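Local coordinates for thioredoxin-like fold domain-containing protein (Enterococcus faecalis, PDB 1Z6M) that is of unknown function but has a thioredoxin-like fold and may act as a thiol-disulfide oxidoreductase, at residues 44-49 and 93-98. Sequence-based numbering, arbitrary orientation.
Sequences KWFEES and QALSAL
Phe46 of helix 40-58 meets Leu95 and Leu98 of helix 91-103 in a small, wholly apolar contact between two helices of the thioredoxin-like fold. The helices stand apart, the nearest CA pair, Phe46 and Leu98, being separated by 9.2 Å, and side chains alone bridge the gap, burying 106 Å² in total. The ring is the reaching element: Phe46 CE2 comes to 3.8 Å from Leu95 CD1, while Phe46 CZ lies 4.1 Å from Leu98 CD1. Both methyls approach the ring obliquely, and Leu98 CB adds a further touch on Phe46 CE2, also at 4.1 Å. The two leucines, one helical turn apart, arrive differently. The CB of Leu98 already points at helix 40-58; that of Leu95 does not, and its contact is made by CD1, placed by chi1 of -178° (CG anti to the backbone N) together with chi2 of 57°. Phe46 also packs on Ile66 and Arg64 of strand 62-68; Leu95 touches Arg64 and Leu98 touches Leu68, so both helices pack on this strand. Phe46 and Leu98 are buried, Leu95 partly exposed. Cys39 and Cys42, around the start of helix 40-58, form a CxxC pattern consistent with the thioredoxin type and lie near Phe46 without touching it. With neither polar atoms nor charges meeting across the pair, the association rests on van der Waals packing and the exclusion of water.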
loop_
_atom_site.group_PDB
_atom_site.type_symbol
_atom_site.label_atom_id
_atom_site.label_comp_id
_atom_site.label_asym_id
_atom_site.label_seq_id
_atom_site.Cartn_x
_atom_site.Cartn_y
_atom_site.Cartn_z
ATOM N N LYS A 44 9.138 -2.775 5.037
ATOM C CA LYS A 44 10.035 -3.812 4.532
ATOM C C LYS A 44 9.637 -4.218 3.116
ATOM O O LYS A 44 10.483 -4.314 2.224
ATOM C CB LYS A 44 10.025 -5.023 5.472
ATOM C CG LYS A 44 10.911 -6.187 5.037
ATOM C CD LYS A 44 12.392 -5.878 5.200
ATOM C CE LYS A 44 13.288 -6.954 4.597
ATOM N NZ LYS A 44 13.167 -8.274 5.272
ATOM N N TRP A 45 8.345 -4.481 2.909
ATOM C CA TRP A 45 7.840 -4.794 1.566
ATOM C C TRP A 45 8.242 -3.706 0.568
ATOM O O TRP A 45 8.770 -3.999 -0.510
ATOM C CB TRP A 45 6.310 -4.981 1.583
ATOM C CG TRP A 45 5.657 -4.770 0.236
ATOM C CD1 TRP A 45 4.825 -3.734 -0.114
ATOM C CD2 TRP A 45 5.841 -5.557 -0.957
ATOM N NE1 TRP A 45 4.452 -3.853 -1.433
ATOM C CE2 TRP A 45 5.067 -4.953 -1.973
ATOM C CE3 TRP A 45 6.570 -6.715 -1.258
ATOM C CZ2 TRP A 45 4.995 -5.472 -3.271
ATOM C CZ3 TRP A 45 6.485 -7.231 -2.553
ATOM C CH2 TRP A 45 5.707 -6.611 -3.535
ATOM N N PHE A 46 8.005 -2.451 0.929
ATOM C CA PHE A 46 8.276 -1.355 0.011
ATOM C C PHE A 46 9.756 -1.230 -0.324
ATOM O O PHE A 46 10.110 -1.020 -1.479
ATOM C CB PHE A 46 7.730 -0.036 0.550
ATOM C CG PHE A 46 6.624 0.542 -0.274
ATOM C CD1 PHE A 46 5.431 -0.150 -0.459
ATOM C CD2 PHE A 46 6.775 1.788 -0.869
ATOM C CE1 PHE A 46 4.405 0.406 -1.225
ATOM C CE2 PHE A 46 5.745 2.347 -1.624
ATOM C CZ PHE A 46 4.568 1.641 -1.806
ATOM N N GLU A 47 10.634 -1.353 0.671
ATOM C CA GLU A 47 12.058 -1.188 0.367
ATOM C C GLU A 47 12.615 -2.377 -0.431
ATOM O O GLU A 47 13.379 -2.184 -1.375
ATOM C CB GLU A 47 12.895 -0.880 1.619
ATOM C CG GLU A 47 13.116 -2.038 2.586
ATOM C CD GLU A 47 14.303 -2.953 2.230
ATOM O OE1 GLU A 47 14.516 -3.941 2.953
ATOM O OE2 GLU A 47 15.018 -2.716 1.233
ATOM N N GLU A 48 12.224 -3.605 -0.076
ATOM C CA GLU A 48 12.858 -4.776 -0.673
ATOM C C GLU A 48 12.421 -4.986 -2.117
ATOM O O GLU A 48 13.160 -5.589 -2.900
ATOM C CB GLU A 48 12.591 -6.028 0.163
ATOM C CG GLU A 48 11.163 -6.529 0.062
ATOM C CD GLU A 48 10.796 -7.581 1.088
ATOM O OE1 GLU A 48 11.685 -8.071 1.822
ATOM O OE2 GLU A 48 9.593 -7.913 1.164
ATOM N N SER A 49 11.243 -4.471 -2.461
ATOM C CA SER A 49 10.686 -4.611 -3.811
ATOM C C SER A 49 10.889 -3.381 -4.707
ATOM O O SER A 49 10.563 -3.418 -5.891
ATOM C CB SER A 49 9.195 -4.930 -3.726
ATOM O OG SER A 49 8.467 -3.814 -3.245
ATOM N N GLN A 93 3.782 11.563 -7.955
ATOM C CA GLN A 93 4.070 12.366 -6.770
ATOM C C GLN A 93 3.595 11.659 -5.498
ATOM O O GLN A 93 4.254 11.746 -4.456
ATOM C CB GLN A 93 3.459 13.768 -6.899
ATOM C CG GLN A 93 4.171 14.662 -7.917
ATOM C CD GLN A 93 3.347 15.870 -8.345
ATOM O OE1 GLN A 93 2.496 16.362 -7.603
ATOM N NE2 GLN A 93 3.607 16.356 -9.553
ATOM N N ALA A 94 2.474 10.942 -5.589
ATOM C CA ALA A 94 1.950 10.169 -4.459
ATOM C C ALA A 94 2.893 9.033 -4.072
ATOM O O ALA A 94 3.107 8.781 -2.884
ATOM C CB ALA A 94 0.567 9.630 -4.767
ATOM N N LEU A 95 3.461 8.355 -5.067
ATOM C CA LEU A 95 4.416 7.292 -4.784
ATOM C C LEU A 95 5.646 7.881 -4.086
ATOM O O LEU A 95 6.171 7.301 -3.128
ATOM C CB LEU A 95 4.800 6.527 -6.055
ATOM C CG LEU A 95 5.757 5.344 -5.873
ATOM C CD1 LEU A 95 5.223 4.312 -4.883
ATOM C CD2 LEU A 95 6.021 4.700 -7.224
ATOM N N SER A 96 6.095 9.042 -4.549
ATOM C CA SER A 96 7.221 9.729 -3.921
ATOM C C SER A 96 6.910 10.053 -2.462
ATOM O O SER A 96 7.746 9.884 -1.578
ATOM C CB SER A 96 7.575 11.011 -4.682
ATOM O OG SER A 96 8.612 11.732 -4.026
ATOM N N ALA A 97 5.692 10.522 -2.218
ATOM C CA ALA A 97 5.250 10.809 -0.868
ATOM C C ALA A 97 5.254 9.546 -0.006
ATOM O O ALA A 97 5.704 9.588 1.128
ATOM C CB ALA A 97 3.871 11.458 -0.880
ATOM N N LEU A 98 4.759 8.428 -0.535
ATOM C CA LEU A 98 4.802 7.171 0.208
ATOM C C LEU A 98 6.230 6.802 0.570
ATOM O O LEU A 98 6.507 6.384 1.694
ATOM C CB LEU A 98 4.178 6.035 -0.595
ATOM C CG LEU A 98 2.661 6.088 -0.745
ATOM C CD1 LEU A 98 2.224 4.986 -1.709
ATOM C CD2 LEU A 98 1.940 5.961 0.597
#